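PDB 6K6R: thiosulfate sulfurtransferase RDL2, mitochondrial from Saccharomyces cerevisiae, which catalyses transfer of the sulfane sulfur of thiosulfate to cyanide, yielding thiocyanate and sulfite. Local coordinates for residues Asp53-Lys58 against Gly109-Thr114; Pro96-Glu101 against Tyr122-Thr127. One frame throughout, in Å; residues are numbered along the deposited sequence.

Contact 1. Residues Asp53-Lys58 against Gly109-Thr114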
ATOM      1  N   ASP A  53       2.054  -1.717   1.163  1.00 29.28           N
ATOM      2  CA  ASP A  53       2.275  -2.196   2.523  1.00 25.22           C
ATOM      3  C   ASP A  53       3.028  -1.119   3.296  1.00 18.07           C
ATOM      4  O   ASP A  53       4.132  -0.724   2.903  1.00 25.79           O
ATOM      5  CB  ASP A  53       3.058  -3.509   2.513  1.00 25.38           C
ATOM      6  CG  ASP A  53       3.073  -4.203   3.867  1.00 32.64           C
ATOM      7  OD1 ASP A  53       2.863  -3.533   4.901  1.00 34.25           O
ATOM      8  OD2 ASP A  53       3.298  -5.430   3.896  1.00 38.41           O
ATOM      9  N   VAL A  54       2.432  -0.645   4.392  1.00 20.36           N
ATOM     10  CA  VAL A  54       3.007   0.450   5.163  1.00 27.14           C
ATOM     11  C   VAL A  54       3.704  -0.028   6.427  1.00 29.68           C
ATOM     12  O   VAL A  54       4.173   0.802   7.217  1.00 23.16           O
ATOM     13  CB  VAL A  54       1.934   1.501   5.507  1.00 17.82           C
ATOM     14  CG1 VAL A  54       1.263   1.990   4.237  1.00 20.63           C
ATOM     15  CG2 VAL A  54       0.911   0.922   6.469  1.00 20.62           C
ATOM     16  N   ARG A  55       3.790  -1.339   6.643  1.00 29.80           N
ATOM     17  CA  ARG A  55       4.523  -1.856   7.785  1.00 25.49           C
ATOM     18  C   ARG A  55       6.015  -1.575   7.632  1.00 28.12           C
ATOM     19  O   ARG A  55       6.504  -1.194   6.563  1.00 26.74           O
ATOM     20  CB  ARG A  55       4.293  -3.358   7.944  1.00 29.07           C
ATOM     21  CG  ARG A  55       2.892  -3.749   8.371  1.00 25.91           C
ATOM     22  CD  ARG A  55       2.714  -5.251   8.264  1.00 23.01           C
ATOM     23  NE  ARG A  55       3.215  -5.751   6.987  1.00 26.82           N
ATOM     24  CZ  ARG A  55       3.543  -7.018   6.757  1.00 27.75           C
ATOM     25  NH1 ARG A  55       3.427  -7.920   7.720  1.00 32.57           N
ATOM     26  NH2 ARG A  55       3.990  -7.381   5.562  1.00 28.53           N
ATOM     27  N   GLU A  56       6.744  -1.768   8.726  1.00 31.21           N
ATOM     28  CA  GLU A  56       8.188  -1.647   8.678  1.00 35.10           C
ATOM     29  C   GLU A  56       8.787  -2.856   7.962  1.00 33.33           C
ATOM     30  O   GLU A  56       8.244  -3.962   8.041  1.00 39.10           O
ATOM     31  CB  GLU A  56       8.762  -1.533  10.087  1.00 26.15           C
ATOM     32  CG  GLU A  56       8.507  -0.188  10.744  1.00 20.08           C
ATOM     33  CD  GLU A  56       8.961   0.972   9.881  1.00 28.64           C
ATOM     34  OE1 GLU A  56      10.087   0.909   9.344  1.00 33.79           O
ATOM     35  OE2 GLU A  56       8.194   1.947   9.734  1.00 28.17           O
ATOM     36  N   PRO A  57       9.898  -2.669   7.244  1.00 32.25           N
ATOM     37  CA  PRO A  57      10.536  -3.816   6.574  1.00 35.68           C
ATOM     38  C   PRO A  57      10.841  -4.959   7.521  1.00 35.87           C
ATOM     39  O   PRO A  57      10.915  -6.118   7.091  1.00 30.28           O
ATOM     40  CB  PRO A  57      11.819  -3.210   5.989  1.00 26.47           C
ATOM     41  CG  PRO A  57      11.537  -1.756   5.870  1.00 23.50           C
ATOM     42  CD  PRO A  57      10.626  -1.412   7.008  1.00 26.33           C
ATOM     43  N   LYS A  58      11.014  -4.659   8.812  1.00 40.46           N
ATOM     44  CA  LYS A  58      11.220  -5.711   9.800  1.00 38.28           C
ATOM     45  C   LYS A  58      10.016  -6.646   9.871  1.00 44.08           C
ATOM     46  O   LYS A  58      10.177  -7.864  10.010  1.00 42.16           O
ATOM     47  CB  LYS A  58      11.530  -5.098  11.176  1.00 40.78           C
ATOM     48  CG  LYS A  58      12.616  -3.990  11.201  1.00 60.54           C
ATOM     49  CD  LYS A  58      12.093  -2.606  10.801  1.00 48.59           C
ATOM     50  CE  LYS A  58      13.187  -1.745  10.178  1.00 43.74           C
ATOM     51  NZ  LYS A  58      12.643  -0.491   9.577  1.00 40.33           N
ATOM     52  N   GLY A 109      -3.444  -0.112  14.266  1.00 73.19           N
ATOM     53  CA  GLY A 109      -3.441   1.268  14.703  1.00 58.58           C
ATOM     54  C   GLY A 109      -3.869   2.202  13.590  1.00 50.70           C
ATOM     55  O   GLY A 109      -4.790   1.892  12.831  1.00 62.06           O
ATOM     56  N   VAL A 110      -3.193   3.340  13.471  1.00 40.55           N
ATOM     57  CA  VAL A 110      -3.558   4.368  12.510  1.00 26.83           C
ATOM     58  C   VAL A 110      -2.512   4.498  11.403  1.00 31.09           C
ATOM     59  O   VAL A 110      -2.450   5.524  10.729  1.00 28.39           O
ATOM     60  CB  VAL A 110      -3.796   5.716  13.211  1.00 43.13           C
ATOM     61  CG1 VAL A 110      -4.884   5.579  14.262  1.00 30.96           C
ATOM     62  CG2 VAL A 110      -2.505   6.216  13.844  1.00 31.19           C
ATOM     63  N   ARG A 111      -1.692   3.464  11.201  1.00 26.15           N
ATOM     64  CA  ARG A 111      -0.602   3.562  10.235  1.00 28.36           C
ATOM     65  C   ARG A 111      -1.131   3.712   8.812  1.00 27.13           C
ATOM     66  O   ARG A 111      -0.735   4.633   8.089  1.00 26.80           O
ATOM     67  CB  ARG A 111       0.310   2.341  10.345  1.00 29.89           C
ATOM     68  CG  ARG A 111       1.340   2.440  11.458  1.00 33.76           C
ATOM     69  CD  ARG A 111       1.716   1.066  11.988  1.00 30.69           C
ATOM     70  NE  ARG A 111       3.027   0.638  11.507  1.00 30.95           N
ATOM     71  CZ  ARG A 111       3.443  -0.625  11.500  1.00 33.15           C
ATOM     72  NH1 ARG A 111       2.653  -1.590  11.947  1.00 23.60           N
ATOM     73  NH2 ARG A 111       4.653  -0.922  11.045  1.00 37.53           N
ATOM     74  N   ALA A 112      -2.025   2.813   8.391  1.00 26.57           N
ATOM     75  CA  ALA A 112      -2.551   2.882   7.031  1.00 28.99           C
ATOM     76  C   ALA A 112      -3.379   4.144   6.820  1.00 20.52           C
ATOM     77  O   ALA A 112      -3.327   4.755   5.747  1.00 14.97           O
ATOM     78  CB  ALA A 112      -3.383   1.640   6.723  1.00 27.63           C
ATOM     79  N   LYS A 113      -4.150   4.544   7.833  1.00 23.63           N
ATOM     80  CA  LYS A 113      -4.927   5.774   7.727  1.00 16.83           C
ATOM     81  C   LYS A 113      -4.018   6.984   7.554  1.00 18.40           C
ATOM     82  O   LYS A 113      -4.331   7.903   6.787  1.00 25.73           O
ATOM     83  CB  LYS A 113      -5.816   5.937   8.961  1.00 21.52           C
ATOM     84  CG  LYS A 113      -6.528   7.277   9.049  1.00 30.05           C
ATOM     85  CD  LYS A 113      -7.603   7.262  10.123  1.00 29.91           C
ATOM     86  CE  LYS A 113      -8.934   7.752   9.576  1.00 31.97           C
ATOM     87  NZ  LYS A 113      -8.958   9.232   9.414  1.00 26.30           N
ATOM     88  N   THR A 114      -2.879   6.996   8.249  1.00 20.16           N
ATOM     89  CA  THR A 114      -1.947   8.111   8.122  1.00 19.21           C
ATOM     90  C   THR A 114      -1.250   8.099   6.768  1.00 14.50           C
ATOM     91  O   THR A 114      -1.006   9.160   6.180  1.00 21.24           O
ATOM     92  CB  THR A 114      -0.919   8.070   9.253  1.00 23.38           C
ATOM     93  OG1 THR A 114      -1.578   7.783  10.493  1.00 22.45           O
ATOM     94  CG2 THR A 114      -0.204   9.402   9.367  1.00 17.77           C
TER
HETATM   95  O   HOH W   1       5.264   1.713   9.833  1.00 24.46           O

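Contact 2. Residues Pro96-Glu101 against Tyr122-Thr127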
ATOM      1  N   PRO A  96       5.587   5.666  -7.799  1.00 38.39           N
ATOM      2  CA  PRO A  96       4.348   5.469  -8.559  1.00 32.51           C
ATOM      3  C   PRO A  96       3.849   6.774  -9.148  1.00 36.09           C
ATOM      4  O   PRO A  96       3.902   7.824  -8.489  1.00 39.11           O
ATOM      5  CB  PRO A  96       3.367   4.920  -7.511  1.00 33.38           C
ATOM      6  CG  PRO A  96       3.977   5.245  -6.184  1.00 33.61           C
ATOM      7  CD  PRO A  96       5.455   5.239  -6.396  1.00 29.22           C
ATOM      8  N   PRO A  97       3.380   6.755 -10.394  1.00 41.34           N
ATOM      9  CA  PRO A  97       2.751   7.953 -10.959  1.00 37.72           C
ATOM     10  C   PRO A  97       1.529   8.351 -10.148  1.00 29.00           C
ATOM     11  O   PRO A  97       0.872   7.518  -9.521  1.00 36.77           O
ATOM     12  CB  PRO A  97       2.368   7.522 -12.380  1.00 37.44           C
ATOM     13  CG  PRO A  97       3.246   6.349 -12.679  1.00 47.80           C
ATOM     14  CD  PRO A  97       3.469   5.656 -11.371  1.00 39.98           C
ATOM     15  N   HIS A  98       1.227   9.650 -10.166  1.00 28.35           N
ATOM     16  CA  HIS A  98       0.154  10.176  -9.332  1.00 24.58           C
ATOM     17  C   HIS A  98      -1.233   9.791  -9.828  1.00 43.03           C
ATOM     18  O   HIS A  98      -2.219  10.095  -9.149  1.00 39.48           O
ATOM     19  CB  HIS A  98       0.281  11.695  -9.230  1.00 25.78           C
ATOM     20  CG  HIS A  98       1.524  12.146  -8.529  1.00 35.64           C
ATOM     21  ND1 HIS A  98       1.528  12.569  -7.218  1.00 41.10           N
ATOM     22  CD2 HIS A  98       2.807  12.225  -8.954  1.00 38.83           C
ATOM     23  CE1 HIS A  98       2.759  12.897  -6.867  1.00 40.57           C
ATOM     24  NE2 HIS A  98       3.554  12.697  -7.902  1.00 50.98           N
ATOM     25  N   ASP A  99      -1.336   9.134 -10.983  1.00 34.96           N
ATOM     26  CA  ASP A  99      -2.616   8.619 -11.449  1.00 41.97           C
ATOM     27  C   ASP A  99      -2.897   7.207 -10.957  1.00 41.45           C
ATOM     28  O   ASP A  99      -4.050   6.765 -11.013  1.00 40.40           O
ATOM     29  CB  ASP A  99      -2.676   8.644 -12.981  1.00 47.71           C
ATOM     30  CG  ASP A  99      -1.387   8.170 -13.623  1.00 53.75           C
ATOM     31  OD1 ASP A  99      -1.154   6.942 -13.656  1.00 46.65           O
ATOM     32  OD2 ASP A  99      -0.609   9.023 -14.094  1.00 61.75           O
ATOM     33  N   LYS A 100      -1.876   6.495 -10.482  1.00 33.93           N
ATOM     34  CA  LYS A 100      -2.076   5.154  -9.954  1.00 30.25           C
ATOM     35  C   LYS A 100      -2.939   5.199  -8.700  1.00 33.15           C
ATOM     36  O   LYS A 100      -2.895   6.155  -7.920  1.00 40.87           O
ATOM     37  CB  LYS A 100      -0.732   4.499  -9.631  1.00 36.55           C
ATOM     38  CG  LYS A 100       0.169   4.276 -10.833  1.00 41.81           C
ATOM     39  CD  LYS A 100      -0.442   3.297 -11.819  1.00 47.58           C
ATOM     40  CE  LYS A 100       0.555   2.925 -12.903  1.00 47.72           C
ATOM     41  NZ  LYS A 100       1.526   1.900 -12.432  1.00 47.42           N
ATOM     42  N   GLU A 101      -3.736   4.150  -8.509  1.00 28.39           N
ATOM     43  CA  GLU A 101      -4.544   4.006  -7.303  1.00 31.33           C
ATOM     44  C   GLU A 101      -3.729   3.246  -6.265  1.00 32.85           C
ATOM     45  O   GLU A 101      -3.428   2.061  -6.446  1.00 23.61           O
ATOM     46  CB  GLU A 101      -5.860   3.292  -7.600  1.00 19.71           C
ATOM     47  CG  GLU A 101      -6.790   3.221  -6.395  1.00 30.75           C
ATOM     48  CD  GLU A 101      -8.069   2.453  -6.673  1.00 34.48           C
ATOM     49  OE1 GLU A 101      -8.111   1.697  -7.667  1.00 32.47           O
ATOM     50  OE2 GLU A 101      -9.032   2.603  -5.891  1.00 27.36           O
ATOM     51  N   TYR A 122       0.298  14.544  -1.138  1.00 25.91           N
ATOM     52  CA  TYR A 122       1.359  14.628  -2.131  1.00 22.26           C
ATOM     53  C   TYR A 122       0.840  14.525  -3.560  1.00 32.42           C
ATOM     54  O   TYR A 122       1.635  14.312  -4.481  1.00 35.45           O
ATOM     55  CB  TYR A 122       2.408  13.543  -1.879  1.00 24.09           C
ATOM     56  CG  TYR A 122       3.260  13.792  -0.655  1.00 29.84           C
ATOM     57  CD1 TYR A 122       3.911  15.004  -0.474  1.00 28.53           C
ATOM     58  CD2 TYR A 122       3.409  12.816   0.321  1.00 30.94           C
ATOM     59  CE1 TYR A 122       4.690  15.238   0.642  1.00 28.91           C
ATOM     60  CE2 TYR A 122       4.185  13.041   1.443  1.00 19.92           C
ATOM     61  CZ  TYR A 122       4.822  14.254   1.597  1.00 21.55           C
ATOM     62  OH  TYR A 122       5.595  14.484   2.711  1.00 25.20           O
ATOM     63  N   GLY A 123      -0.467  14.664  -3.769  1.00 27.51           N
ATOM     64  CA  GLY A 123      -1.030  14.624  -5.100  1.00 26.75           C
ATOM     65  C   GLY A 123      -1.604  13.291  -5.527  1.00 36.68           C
ATOM     66  O   GLY A 123      -2.139  13.197  -6.639  1.00 36.33           O
ATOM     67  N   TYR A 124      -1.507  12.257  -4.693  1.00 30.09           N
ATOM     68  CA  TYR A 124      -2.104  10.956  -4.996  1.00 22.92           C
ATOM     69  C   TYR A 124      -3.560  11.007  -4.550  1.00 30.76           C
ATOM     70  O   TYR A 124      -3.892  10.706  -3.402  1.00 35.36           O
ATOM     71  CB  TYR A 124      -1.338   9.831  -4.312  1.00 21.36           C
ATOM     72  CG  TYR A 124       0.059   9.606  -4.852  1.00 26.20           C
ATOM     73  CD1 TYR A 124       0.279   8.776  -5.943  1.00 26.39           C
ATOM     74  CD2 TYR A 124       1.160  10.220  -4.265  1.00 22.93           C
ATOM     75  CE1 TYR A 124       1.553   8.565  -6.438  1.00 27.04           C
ATOM     76  CE2 TYR A 124       2.438  10.015  -4.754  1.00 26.60           C
ATOM     77  CZ  TYR A 124       2.629   9.187  -5.839  1.00 28.67           C
ATOM     78  OH  TYR A 124       3.898   8.980  -6.329  1.00 31.10           O
ATOM     79  N   GLU A 125      -4.444  11.396  -5.468  1.00 32.49           N
ATOM     80  CA  GLU A 125      -5.851  11.583  -5.142  1.00 33.17           C
ATOM     81  C   GLU A 125      -6.713  10.363  -5.451  1.00 26.89           C
ATOM     82  O   GLU A 125      -7.905  10.370  -5.129  1.00 32.27           O
ATOM     83  CB  GLU A 125      -6.411  12.807  -5.877  1.00 36.68           C
ATOM     84  CG  GLU A 125      -5.431  13.967  -5.998  1.00 35.60           C
ATOM     85  CD  GLU A 125      -5.323  14.787  -4.723  1.00 57.72           C
ATOM     86  OE1 GLU A 125      -6.102  14.543  -3.776  1.00 70.64           O
ATOM     87  OE2 GLU A 125      -4.465  15.690  -4.670  1.00 60.97           O
ATOM     88  N   ASN A 126      -6.146   9.325  -6.060  1.00 25.44           N
ATOM     89  CA  ASN A 126      -6.834   8.058  -6.294  1.00 27.07           C
ATOM     90  C   ASN A 126      -6.256   7.048  -5.306  1.00 32.63           C
ATOM     91  O   ASN A 126      -5.158   6.526  -5.512  1.00 30.18           O
ATOM     92  CB  ASN A 126      -6.661   7.601  -7.740  1.00 31.67           C
ATOM     93  CG  ASN A 126      -7.634   6.505  -8.130  1.00 39.94           C
ATOM     94  OD1 ASN A 126      -8.517   6.137  -7.354  1.00 44.27           O
ATOM     95  ND2 ASN A 126      -7.474   5.975  -9.337  1.00 41.29           N
ATOM     96  N   THR A 127      -6.987   6.789  -4.223  1.00 23.39           N
ATOM     97  CA  THR A 127      -6.497   5.945  -3.143  1.00 27.55           C
ATOM     98  C   THR A 127      -7.563   4.944  -2.717  1.00 23.47           C
ATOM     99  O   THR A 127      -8.757   5.121  -2.970  1.00 24.62           O
ATOM    100  CB  THR A 127      -6.066   6.770  -1.915  1.00 16.46           C
ATOM    101  OG1 THR A 127      -7.220   7.368  -1.310  1.00 23.77           O
ATOM    102  CG2 THR A 127      -5.076   7.859  -2.304  1.00 17.23           C
TER
HETATM  103  O   HOH W   2      -3.287   8.442  -6.905  1.00 29.05           O
HETATM  104  O   HOH W   3      -8.294   2.848 -10.274  1.00 30.88           O

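Contact 1. Residues Asp53-Lys58 against Gly109-Thr114
Arg111 reaches from the first turn of its helix across the backbone of Val54, Arg55 and Glu56. Its CB starts the contact 4.2 Å from Val54 CG2; the same methyl also lies 4.0 Å from Ala112 N, so a branched valine faces a helix start where the alanine allows close approach. The arginine chain then bends at chi3 (104°), which brings the guanidinium obliquely against the Arg55 backbone, with CZ and NH2 close to Arg55 CA and NH1 near Arg55 CG. NH2 goes farthest. Arg111 NH2 stands 3.2 Å from Glu56 N, but both are donors and do not bond; instead each gives to Glu59 OE1, Arg111 through a salt bridge. Glu56 holds the N-cap position of helix 57-60, its N bonded to the Glu59 carboxylate. Arg111 NH2 also donates to a water 3.0 Å away, in the guanidinium plane, which in turn donates hydrogen bonds to Val54 O and, at 2.9 Å, to Glu56 OE2. The other carboxylate oxygen of Glu56, OE1, binds Ser75 and Lys58. Within 53-58, Asp53 OD1 accepts from Arg55 N in an Asx turn, while NE and NH2 of Arg55 grip the Asp53 carboxylate side-on, NH2 to OD2 at 2.7 Å. Arg111 closes the rhodanese active-site loop that begins at Cys106, found here as a persulfide. The contact thus ties that loop, at the start of helix 111-121, to the turn linking strand 49-53 with helix 57-60, alongside strand 69-70.

Contact 2. Residues Pro96-Glu101 against Tyr122-Thr127
Tyr122 turns its carbonyl oxygen to the imidazole edge of His98, lying 3.0 Å from CE1 near the ring plane. Gly123 follows with a positive phi, and glycine suits it doubly: a CB would press on its own chain and on His98 ND1. Tyr124 has the largest share of any residue. Its CG stands anti to the carbonyl carbon (chi1 -68°), which lays the phenol against the imidazole in an offset stack, centroids 4.2 Å apart and planes at 20°, with His98 ND1 over the phenol centre. The Tyr124 OH donates to Pro96 O at a modelled 2.4 Å, too short to take literally, and the Pro96 ring packs across the phenol's end. A leucine in place of Tyr124 would probably leave Pro96 O without this donor and the imidazole without its stacking partner. Glu125 points its carboxylate to the backbone N of Phe25 and Thr26. Asn126 crosses Glu101 obliquely, Asn126 OD1 3.5 Å from Glu101 CG and ND2 3.6 Å from CB, the amide and carboxylate planes 20° apart; Glu101 OE2 is hydrogen-bonded to Tyr33 OH. A water accepts from Asn126 N and sits between His98 O and Lys100 O, while Asn126 O receives a CA-H...O contact from Glu101 CA, 3.2 Å away. Thr127 then enters strand 127-129. Backbone oxygens crowd this loop pair; a phenol hydroxyl, a water and a CA-H are among the groups meeting them. The one direct hydrogen bond between the segments, the tyrosine's, has a doubtful length; the His98-Tyr124 stack and Asn126-Glu101 packing supply much of the rest.

The two contacts interlock along the chain: 53-58, 96-101, 109-114 and 122-127 alternate between contact 1 and contact 2. Their centres are 18 Å apart and their nearest atoms about 8 Å, so they do not touch. Helix 111-121 connects them, beginning in contact 1 and ending just before the second segment of contact 2. Strand 101-104 makes a second link, starting at contact 2 and running toward Cys106. In the parallel rhodanese sheet, contact 1 follows the C-terminal end of strand 49-53, at the active-site loop, whereas contact 2 is structural packing at the opposite end, away from Cys106, joining the loops that enter strands 101-104 and 127-129.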